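Local coordinates for protein HPT domain (Escherichia coli, PDB 2A0B) that relays phosphoryl groups by way of a histidine, as the histidine-containing phosphotransfer domain of the anaerobic sensor kinase ArcB, which activates ArcA, at residues 100-103 / 104-108; 48-52 / 53-57; 81-84 / 85-89; 11-14 / 15-18. One frame throughout, in Å; residues are numbered along the deposited sequence. Where two conformers were deposited one is given.

Contact 1: residues 100-103 / 104-108. With ZN (zinc ion), chain B.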
loop_
_atom_site.group_PDB
_atom_site.type_symbol
_atom_site.label_atom_id
_atom_site.label_comp_id
_atom_site.label_asym_id
_atom_site.label_seq_id
_atom_site.Cartn_x
_atom_site.Cartn_y
_atom_site.Cartn_z
ATOM N N TRP A 100 -2.264 -12.233 3.609
ATOM C CA TRP A 100 -2.190 -10.854 3.007
ATOM C C TRP A 100 -1.140 -10.059 3.685
ATOM O O TRP A 100 -0.496 -9.252 2.925
ATOM C CB TRP A 100 -3.575 -10.241 3.280
ATOM C CG TRP A 100 -4.697 -10.845 2.511
ATOM C CD1 TRP A 100 -4.698 -11.496 1.331
ATOM C CD2 TRP A 100 -6.068 -10.888 2.967
ATOM N NE1 TRP A 100 -5.960 -11.892 0.967
ATOM C CE2 TRP A 100 -6.814 -11.532 1.989
ATOM C CE3 TRP A 100 -6.680 -10.360 4.113
ATOM C CZ2 TRP A 100 -8.201 -11.722 2.073
ATOM C CZ3 TRP A 100 -8.062 -10.594 4.212
ATOM C CH2 TRP A 100 -8.779 -11.237 3.222
ATOM N N ILE A 101 -0.845 -10.166 4.941
ATOM C CA ILE A 101 0.219 -9.479 5.644
ATOM C C ILE A 101 1.539 -9.863 5.013
ATOM O O ILE A 101 2.425 -9.101 4.705
ATOM C CB ILE A 101 0.159 -9.634 7.146
ATOM C CG1 ILE A 101 -1.147 -8.925 7.654
ATOM C CG2 ILE A 101 1.457 -9.213 7.799
ATOM C CD1 ILE A 101 -1.352 -9.203 9.151
ATOM N N GLU A 102 1.806 -11.231 4.918
ATOM C CA GLU A 102 3.060 -11.633 4.291
ATOM C C GLU A 102 3.196 -11.176 2.862
ATOM O O GLU A 102 4.318 -10.825 2.445
ATOM C CB GLU A 102 3.027 -13.206 4.304
ATOM C CG GLU A 102 4.337 -13.747 3.748
ATOM C CD GLU A 102 5.600 -13.460 4.506
ATOM O OE1 GLU A 102 5.669 -13.154 5.722
ATOM O OE2 GLU A 102 6.637 -13.529 3.804
ATOM N N GLU A 103 2.192 -11.180 2.026
ATOM C CA GLU A 103 2.163 -10.713 0.673
ATOM C C GLU A 103 2.603 -9.206 0.645
ATOM O O GLU A 103 3.497 -8.850 -0.099
ATOM C CB GLU A 103 0.789 -10.834 0.090
ATOM C CG GLU A 103 0.762 -10.417 -1.350
ATOM C CD GLU A 103 -0.609 -10.466 -1.920
ATOM O OE1 GLU A 103 -1.558 -11.188 -1.418
ATOM O OE2 GLU A 103 -0.898 -9.818 -2.955
ATOM N N MET A 104 1.945 -8.491 1.554
ATOM C CA MET A 104 2.369 -7.049 1.673
ATOM C C MET A 104 3.815 -6.899 2.026
ATOM O O MET A 104 4.549 -6.090 1.415
ATOM C CB MET A 104 1.557 -6.386 2.819
ATOM C CG MET A 104 2.066 -4.943 3.011
ATOM S SD MET A 104 0.862 -3.772 2.306
ATOM C CE MET A 104 -0.435 -4.103 3.513
ATOM N N LYS A 105 4.342 -7.629 3.016
ATOM C CA LYS A 105 5.693 -7.549 3.502
ATOM C C LYS A 105 6.661 -7.829 2.351
ATOM O O LYS A 105 7.707 -7.176 2.178
ATOM C CB LYS A 105 5.881 -8.547 4.646
ATOM C CG LYS A 105 7.345 -8.669 5.099
ATOM C CD LYS A 105 7.404 -9.696 6.233
ATOM C CE LYS A 105 8.605 -9.437 7.134
ATOM N NZ LYS A 105 8.864 -10.612 8.034
ATOM N N GLU A 106 6.351 -8.890 1.603
ATOM C CA GLU A 106 7.263 -9.311 0.544
ATOM C C GLU A 106 7.275 -8.389 -0.650
ATOM O O GLU A 106 8.313 -8.342 -1.338
ATOM C CB GLU A 106 6.920 -10.750 -0.001
ATOM C CG GLU A 106 7.234 -11.814 1.047
ATOM C CD GLU A 106 6.866 -13.246 0.571
ATOM O OE1 GLU A 106 6.740 -13.491 -0.618
ATOM O OE2 GLU A 106 6.705 -14.030 1.516
ATOM N N GLU A 107 6.195 -7.675 -1.019
ATOM C CA GLU A 107 6.144 -6.950 -2.237
ATOM C C GLU A 107 6.197 -5.351 -2.110
ATOM O O GLU A 107 6.358 -4.903 -3.251
ATOM C CB GLU A 107 4.881 -7.196 -3.000
ATOM C CG GLU A 107 3.650 -6.506 -2.371
ATOM C CD GLU A 107 2.495 -6.746 -3.263
ATOM O OE1 GLU A 107 2.358 -6.374 -4.427
ATOM O OE2 GLU A 107 1.603 -7.485 -2.741
ATOM N N TRP A 108 6.086 -4.885 -0.912
ATOM C CA TRP A 108 5.864 -3.380 -1.065
ATOM C C TRP A 108 7.066 -2.629 -1.646
ATOM O O TRP A 108 6.721 -1.680 -2.399
ATOM C CB TRP A 108 5.472 -2.848 0.299
ATOM C CG TRP A 108 6.504 -2.793 1.338
ATOM C CD1 TRP A 108 6.820 -3.706 2.307
ATOM C CD2 TRP A 108 7.488 -1.746 1.544
ATOM N NE1 TRP A 108 7.835 -3.332 3.107
ATOM C CE2 TRP A 108 8.268 -2.070 2.606
ATOM C CE3 TRP A 108 7.641 -0.526 0.806
ATOM C CZ2 TRP A 108 9.324 -1.280 3.095
ATOM C CZ3 TRP A 108 8.689 0.258 1.292
ATOM C CH2 TRP A 108 9.480 -0.099 2.378
HETATM ZN ZN ZN B . 0.323 -8.480 -3.969
#

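Contact 2: residues 48-52 / 53-57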
loop_
_atom_site.group_PDB
_atom_site.type_symbol
_atom_site.label_atom_id
_atom_site.label_comp_id
_atom_site.label_asym_id
_atom_site.label_seq_id
_atom_site.Cartn_x
_atom_site.Cartn_y
_atom_site.Cartn_z
ATOM N N GLU A 48 2.773 -7.183 11.728
ATOM C CA GLU A 48 3.271 -8.517 12.142
ATOM C C GLU A 48 3.173 -8.727 13.628
ATOM O O GLU A 48 2.803 -9.838 14.060
ATOM C CB GLU A 48 4.740 -8.685 11.749
ATOM C CG GLU A 48 5.041 -8.575 10.282
ATOM C CD GLU A 48 4.778 -9.838 9.499
ATOM O OE1 GLU A 48 3.948 -10.667 9.915
ATOM O OE2 GLU A 48 5.456 -9.983 8.464
ATOM N N SER A 49 3.511 -7.722 14.437
ATOM C CA SER A 49 3.474 -7.941 15.888
ATOM C C SER A 49 2.031 -8.119 16.331
ATOM O O SER A 49 1.704 -9.027 17.122
ATOM C CB SER A 49 4.302 -6.912 16.627
ATOM O OG SER A 49 3.669 -5.659 16.636
ATOM N N ASN A 50 1.090 -7.402 15.703
ATOM C CA ASN A 50 -0.322 -7.581 16.027
ATOM C C ASN A 50 -0.832 -8.961 15.586
ATOM O O ASN A 50 -1.653 -9.606 16.257
ATOM C CB ASN A 50 -1.141 -6.444 15.379
ATOM C CG ASN A 50 -1.095 -5.183 16.234
ATOM O OD1 ASN A 50 -0.771 -4.080 15.781
ATOM N ND2 ASN A 50 -1.502 -5.310 17.496
ATOM N N LEU A 51 -0.317 -9.449 14.463
ATOM C CA LEU A 51 -0.724 -10.767 13.958
ATOM C C LEU A 51 -0.267 -11.798 15.013
ATOM O O LEU A 51 -1.104 -12.616 15.412
ATOM C CB LEU A 51 -0.120 -11.061 12.603
ATOM C CG LEU A 51 -0.499 -12.404 11.966
ATOM C CD1 LEU A 51 -2.017 -12.529 11.789
ATOM C CD2 LEU A 51 0.263 -12.630 10.682
ATOM N N THR A 52 0.951 -11.656 15.488
ATOM C CA THR A 52 1.456 -12.610 16.505
ATOM C C THR A 52 0.664 -12.597 17.792
ATOM O O THR A 52 0.329 -13.629 18.401
ATOM C CB THR A 52 2.917 -12.319 16.856
ATOM O OG1 THR A 52 3.692 -12.564 15.681
ATOM C CG2 THR A 52 3.411 -13.206 18.005
ATOM N N ALA A 53 0.312 -11.413 18.275
ATOM C CA ALA A 53 -0.496 -11.239 19.472
ATOM C C ALA A 53 -1.956 -11.562 19.243
ATOM O O ALA A 53 -2.808 -11.431 20.125
ATOM C CB ALA A 53 -0.321 -9.793 19.947
ATOM N N GLN A 54 -2.371 -11.869 18.027
ATOM C CA GLN A 54 -3.759 -12.124 17.657
ATOM C C GLN A 54 -4.621 -10.960 18.078
ATOM O O GLN A 54 -5.763 -11.103 18.532
ATOM C CB GLN A 54 -4.168 -13.526 18.192
ATOM C CG GLN A 54 -3.380 -14.580 17.426
ATOM C CD GLN A 54 -3.716 -16.034 17.489
ATOM O OE1 GLN A 54 -2.811 -16.878 17.649
ATOM N NE2 GLN A 54 -4.979 -16.425 17.337
ATOM N N ASP A 55 -4.113 -9.721 17.885
ATOM C CA ASP A 55 -4.864 -8.513 18.271
ATOM C C ASP A 55 -5.612 -8.014 17.043
ATOM O O ASP A 55 -5.061 -7.299 16.199
ATOM C CB ASP A 55 -3.893 -7.483 18.815
ATOM C CG ASP A 55 -4.447 -6.114 19.134
ATOM O OD1 ASP A 55 -5.639 -5.831 18.967
ATOM O OD2 ASP A 55 -3.681 -5.226 19.572
ATOM N N LYS A 56 -6.869 -8.398 16.860
ATOM C CA LYS A 56 -7.677 -8.073 15.721
ATOM C C LYS A 56 -7.876 -6.563 15.533
ATOM O O LYS A 56 -7.716 -6.103 14.398
ATOM C CB LYS A 56 -9.039 -8.782 15.774
ATOM C CG LYS A 56 -9.940 -8.342 14.637
ATOM C CD LYS A 56 -11.391 -8.713 14.890
ATOM C CE LYS A 56 -11.765 -9.875 14.000
ATOM N NZ LYS A 56 -13.183 -10.305 14.253
ATOM N N LYS A 57 -8.108 -5.832 16.615
ATOM C CA LYS A 57 -8.279 -4.378 16.486
ATOM C C LYS A 57 -6.980 -3.741 15.986
ATOM O O LYS A 57 -7.048 -2.798 15.191
ATOM C CB LYS A 57 -8.741 -3.771 17.809
ATOM C CG LYS A 57 -8.505 -2.280 17.973
ATOM C CD LYS A 57 -9.394 -1.669 19.061
ATOM C CE LYS A 57 -8.787 -0.347 19.524
ATOM N NZ LYS A 57 -9.481 0.838 18.942
#

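Contact 3: residues 81-84 / 85-89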
loop_
_atom_site.group_PDB
_atom_site.type_symbol
_atom_site.label_atom_id
_atom_site.label_comp_id
_atom_site.label_asym_id
_atom_site.label_seq_id
_atom_site.Cartn_x
_atom_site.Cartn_y
_atom_site.Cartn_z
ATOM N N LEU A 81 -4.862 -4.468 -0.792
ATOM C CA LEU A 81 -4.494 -5.382 0.324
ATOM C C LEU A 81 -4.839 -4.874 1.688
ATOM O O LEU A 81 -5.231 -5.446 2.685
ATOM C CB LEU A 81 -2.969 -5.685 0.333
ATOM C CG LEU A 81 -2.509 -6.712 -0.678
ATOM C CD1 LEU A 81 -0.996 -6.793 -0.567
ATOM C CD2 LEU A 81 -3.210 -8.017 -0.316
ATOM N N GLY A 82 -4.637 -3.494 1.860
ATOM C CA GLY A 82 -4.933 -2.902 3.163
ATOM C C GLY A 82 -6.475 -2.883 3.309
ATOM O O GLY A 82 -6.817 -3.091 4.479
ATOM N N GLN A 83 -7.223 -2.738 2.283
ATOM C CA GLN A 83 -8.691 -2.817 2.395
ATOM C C GLN A 83 -9.097 -4.218 2.889
ATOM O O GLN A 83 -9.883 -4.323 3.837
ATOM C CB GLN A 83 -9.333 -2.481 1.067
ATOM C CG GLN A 83 -10.820 -2.799 1.020
ATOM C CD GLN A 83 -11.620 -1.887 1.914
ATOM O OE1 GLN A 83 -11.132 -0.875 2.404
ATOM N NE2 GLN A 83 -12.890 -2.236 2.175
ATOM N N GLN A 84 -8.466 -5.248 2.271
ATOM C CA GLN A 84 -8.823 -6.611 2.766
ATOM C C GLN A 84 -8.415 -6.808 4.190
ATOM O O GLN A 84 -9.213 -7.329 5.013
ATOM C CB GLN A 84 -8.100 -7.650 1.869
ATOM C CG GLN A 84 -8.647 -7.693 0.469
ATOM C CD GLN A 84 -7.731 -8.350 -0.553
ATOM O OE1 GLN A 84 -7.998 -8.264 -1.743
ATOM N NE2 GLN A 84 -6.595 -8.913 -0.201
ATOM N N ILE A 85 -7.233 -6.415 4.666
ATOM C CA ILE A 85 -6.746 -6.521 6.002
ATOM C C ILE A 85 -7.649 -5.829 7.026
ATOM O O ILE A 85 -7.898 -6.289 8.122
ATOM C CB ILE A 85 -5.282 -6.023 6.147
ATOM C CG1 ILE A 85 -4.399 -7.026 5.332
ATOM C CG2 ILE A 85 -4.803 -5.973 7.554
ATOM C CD1 ILE A 85 -2.988 -6.557 5.032
ATOM N N GLN A 86 -8.213 -4.653 6.592
ATOM C CA GLN A 86 -9.097 -4.004 7.574
ATOM C C GLN A 86 -10.506 -4.468 7.435
ATOM O O GLN A 86 -11.404 -3.812 8.055
ATOM C CB GLN A 86 -8.985 -2.441 7.379
ATOM C CG GLN A 86 -9.619 -1.953 6.136
ATOM C CD GLN A 86 -10.109 -0.492 6.077
ATOM O OE1 GLN A 86 -9.452 0.365 6.620
ATOM N NE2 GLN A 86 -11.206 -0.250 5.407
ATOM N N SER A 87 -10.855 -5.609 6.814
ATOM C CA SER A 87 -12.235 -6.017 6.608
ATOM C C SER A 87 -12.549 -7.385 7.268
ATOM O O SER A 87 -12.740 -8.321 6.480
ATOM C CB SER A 87 -12.577 -6.056 5.141
ATOM O OG SER A 87 -12.529 -4.796 4.526
ATOM N N PRO A 88 -12.669 -7.434 8.558
ATOM C CA PRO A 88 -12.912 -8.700 9.286
ATOM C C PRO A 88 -14.306 -9.207 9.017
ATOM O O PRO A 88 -14.578 -10.377 9.372
ATOM C CB PRO A 88 -12.626 -8.435 10.737
ATOM C CG PRO A 88 -12.821 -6.948 10.884
ATOM C CD PRO A 88 -12.437 -6.361 9.563
ATOM N N ASP A 89 -15.183 -8.507 8.320
ATOM C CA ASP A 89 -16.479 -8.955 7.887
ATOM C C ASP A 89 -16.390 -9.988 6.764
ATOM O O ASP A 89 -17.364 -10.671 6.441
ATOM C CB ASP A 89 -17.328 -7.764 7.395
ATOM C CG ASP A 89 -16.620 -6.906 6.338
ATOM O OD1 ASP A 89 -15.656 -6.223 6.708
ATOM O OD2 ASP A 89 -17.035 -6.864 5.183
HETATM O O HOH W 1 -13.664 -5.338 1.737
#

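Contact 4: residues 11-14 / 15-18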
loop_
_atom_site.group_PDB
_atom_site.type_symbol
_atom_site.label_atom_id
_atom_site.label_comp_id
_atom_site.label_asym_id
_atom_site.label_seq_id
_atom_site.Cartn_x
_atom_site.Cartn_y
_atom_site.Cartn_z
ATOM N N LEU A 11 -0.670 -2.562 -10.599
ATOM C CA LEU A 11 -0.193 -2.164 -9.312
ATOM C C LEU A 11 -0.512 -0.613 -9.058
ATOM O O LEU A 11 -0.431 -0.344 -7.905
ATOM C CB LEU A 11 1.323 -2.353 -9.167
ATOM C CG LEU A 11 1.788 -3.872 -9.336
ATOM C CD1 LEU A 11 3.284 -3.899 -9.249
ATOM C CD2 LEU A 11 1.157 -4.625 -8.164
ATOM N N LEU A 12 -0.661 0.039 -10.181
ATOM C CA LEU A 12 -0.810 1.527 -9.869
ATOM C C LEU A 12 -2.169 1.988 -10.285
ATOM O O LEU A 12 -2.859 1.466 -11.133
ATOM C CB LEU A 12 0.176 2.266 -10.803
ATOM C CG LEU A 12 1.650 1.823 -10.688
ATOM C CD1 LEU A 12 2.489 2.616 -11.698
ATOM C CD2 LEU A 12 2.106 1.915 -9.260
ATOM N N ASP A 13 -2.569 3.178 -9.723
ATOM C CA ASP A 13 -3.796 3.798 -10.199
ATOM C C ASP A 13 -3.434 4.818 -11.294
ATOM O O ASP A 13 -3.123 5.998 -10.934
ATOM C CB ASP A 13 -4.488 4.498 -9.035
ATOM C CG ASP A 13 -5.846 5.075 -9.408
ATOM O OD1 ASP A 13 -6.234 5.211 -10.554
ATOM O OD2 ASP A 13 -6.534 5.307 -8.373
ATOM N N ILE A 14 -3.312 4.401 -12.516
ATOM C CA ILE A 14 -2.832 5.232 -13.623
ATOM C C ILE A 14 -3.717 6.440 -13.899
ATOM O O ILE A 14 -3.110 7.536 -13.954
ATOM C CB ILE A 14 -2.574 4.434 -14.913
ATOM C CG1 ILE A 14 -1.643 3.276 -14.528
ATOM C CG2 ILE A 14 -1.915 5.357 -15.943
ATOM C CD1 ILE A 14 -0.298 3.703 -14.022
ATOM N N PRO A 15 -5.007 6.328 -13.920
ATOM C CA PRO A 15 -5.881 7.516 -14.135
ATOM C C PRO A 15 -5.598 8.552 -13.039
ATOM O O PRO A 15 -5.495 9.761 -13.395
ATOM C CB PRO A 15 -7.289 6.990 -14.027
ATOM C CG PRO A 15 -7.124 5.587 -14.638
ATOM C CD PRO A 15 -5.861 5.113 -13.945
ATOM N N MET A 16 -5.516 8.201 -11.789
ATOM C CA MET A 16 -5.287 9.145 -10.695
ATOM C C MET A 16 -3.917 9.764 -10.866
ATOM O O MET A 16 -3.678 10.993 -10.750
ATOM C CB MET A 16 -5.456 8.521 -9.306
ATOM C CG MET A 16 -5.013 9.419 -8.145
ATOM S SD MET A 16 -3.258 9.244 -7.790
ATOM C CE MET A 16 -3.140 9.753 -6.081
ATOM N N LEU A 17 -2.864 8.962 -11.146
ATOM C CA LEU A 17 -1.527 9.481 -11.285
ATOM C C LEU A 17 -1.417 10.440 -12.479
ATOM O O LEU A 17 -0.642 11.410 -12.314
ATOM C CB LEU A 17 -0.516 8.292 -11.437
ATOM C CG LEU A 17 -0.385 7.597 -10.081
ATOM C CD1 LEU A 17 0.270 6.204 -10.402
ATOM C CD2 LEU A 17 0.510 8.282 -9.069
ATOM N N GLU A 18 -2.086 10.159 -13.575
ATOM C CA GLU A 18 -1.953 11.024 -14.745
ATOM C C GLU A 18 -2.651 12.376 -14.394
ATOM O O GLU A 18 -2.040 13.399 -14.779
ATOM C CB GLU A 18 -2.558 10.398 -15.973
ATOM C CG GLU A 18 -1.535 9.356 -16.481
ATOM C CD GLU A 18 -1.845 8.774 -17.839
ATOM O OE1 GLU A 18 -2.866 9.081 -18.480
ATOM O OE2 GLU A 18 -0.979 7.976 -18.303
#

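Contact 1: residues 100-103 / 104-108
Glu103 and Glu107, one helical turn apart, share a zinc ion. Glu103 OE2 sits 2.1 Å from the zinc ion, and Glu107 OE2 is 2.0 Å from it. The two side chains run alongside each other in the same direction, with carboxylate planes only 17° apart. Their first torsions differ. Glu103 holds CG opposite its backbone N (chi1 -177°), whereas Glu107 puts CG between N and the carbonyl carbon (chi1 73°), so two chains that leave different points of the helix converge on one metal. Glu107 CG comes to 3.3 Å from Glu103 O. The metal's positive charge probably offsets the repulsion between the two carboxylates, and His77 NE2 adds a third ligand.

Backbone bonds hold this part of the helix. Met104 N donates to Trp100 O at 2.9 Å, and Lys105 N to Ile101 O at the same length with a fairly straight N-H. Glu107 N reaches Glu103 O at 3.1 Å, more bent than the others. Away from the metal, the aliphatic part of Lys105 runs past Glu102, with CD 3.9 Å from Glu102 OE1.

These residues belong to helix 93-122 of the four-helix bundle. Trp100, Glu103 and Glu107 touch helix 76-85 through Gln84, Ile85 and Leu81, while Ile101, Met104, Lys105 and Trp108 pack on helix 26-52.

Contact 2: residues 48-52 / 53-57
Asn50 O takes the backbone N-H of Asp55 at 3.0 Å, the outer bond of the Schellman motif that finishes helix 26-52. Inside it, Gln54 N donates to Leu51 O at 3.0 Å, coming from above the carbonyl plane and not on a lone pair. The positive phi of Gln54 (54°) turns the chain back to make both bonds possible. One step earlier Ala53 N still makes an ordinary helical bond to Ser49 O. These backbone bonds make up the tight part.

Among the side chains, Asn50 and Asp55 lie next to each other and point the same way. Asn50 ND2 is 3.0 Å from Asp55 OD2, yet its N-H does not point well enough at that oxygen for a hydrogen bond; the amide and carboxylate planes stand 83° apart. Asp55 spends its other oxygen on the next helix: OD1 accepts from Gly58 N as an N-cap.

The solvent side is looser. Gln54 stretches outward, touching back only through CG, 3.6 Å from Leu51 O, and Thr52 and Ala53 are likewise exposed.

The turn joins helix 26-52 to helix 56-72 at one end of the bundle. Asn50 and Leu51 rest on Ile59 of helix 56-72, Leu51 also meets Ile101 of helix 93-122, and Lys56 touches Trp93.

Contact 3: residues 81-84 / 85-89
The amides of Gln83 and Gln86 meet at a slant, their planes 55° apart, with Gln83 OE1 lying 3.1 Å from Gln86 NE2. Each amide oxygen is bonded to helix 56-72: Gln83 OE1 accepts from Lys67 NZ, and Gln86 OE1 from ND1 of His64, the phosphorylation site. At the nitrogen end of the Gln83 amide, NE2 donates to a water 3.2 Å away, and the water in turn donates a hydrogen bond to Ser87 OG. The bend at chi2 (69°) folds the Gln83 chain round, bringing its NE2 to 3.5 Å from Ser87 OG, not itself a hydrogen bond. With an alanine here, Lys67 NZ would probably lose an acceptor, and the water that links to Ser87 one of its partners.

All this sits on the C-terminal turn of helix 76-85 of the HPt four-helix bundle, where Gln86 leaves the helical path. Ser87 closes the end: its OG donates to Gln83 O at 2.8 Å from above the carbonyl plane, and its N to Gln84 O at 3.0 Å. Gln86 N still bonds Gly82 O. On the buried side Ile85 CG1 lies 3.2 Å from Leu81 O, and Ile85 itself packs against Trp100 and Ile59.

Contact 4: residues 11-14 / 15-18
Asp13 OD1 reaches over the start of helix 14-23 to the backbone N of Met16, the N-cap bond of this short helix near the chain's N-terminus. The link is weak, at 3.3 Å, but its N-H is nearly straight.

Pro15 comes first. Its ring crosses the Asp13 side chain at about a right angle, and its CD lies 3.4 Å from Asp13 OD1. A proline suits the first turn of a helix, because its N has no hydrogen to offer and none is called for there.

Met16 follows, receiving the cap. Asp13 carries its CG opposite the backbone N (chi1 -175°), which swings the carboxylate forward over the helix start and also lays it against Met16, whose CB is 3.5 Å from Asp13 OD2. Were an alanine to stand at Asp13, Met16 N would probably be left without its side-chain acceptor, and the first turn would be held there by the backbone bond from Leu17 N.

Leu17 turns inward. Its N donates to Asp13 O at 3.0 Å, in the carbonyl plane, so Asp13 grips the turn through backbone and side chain together. Leu17 CD1 packs on Leu12 CB at 4.0 Å, and Leu12, Ile14 and Leu17 all touch Trp118 of helix 93-122. Leu12 O also accepts from Arg76 NE, tying the loop to helix 76-85.

Glu18 ends the walk at the surface: its N donates to Ile14 O at 2.8 Å, with the nitrogen nearly along the C=O axis.

How the contacts relate
Contact 1, on helix 93-122, touches contact 3, at the end of helix 76-85, their centres 13 Å apart. Leu81 CD1 of contact 3 packs 3.5 Å from Glu107 OE2 of contact 1, beside the zinc, while the side chain of Gln86 approaches that of His64 to about 3 Å. Contact 3 thus borders both the metal site and the phosphorylation site. Contact 2 touches contact 1 where Leu51 CD2 meets Ile101 CD1 at 4.1 Å, and contact 3 where Lys56 CE meets Pro88 CB at 3.7 Å. Contact 4 is most distant from contact 2, centres 32 Å apart, but brushes contact 1 where Leu11 CD2 lies 4.3 Å from Glu107 OE1; the side chain of Leu12 is about 12 Å from the zinc ion.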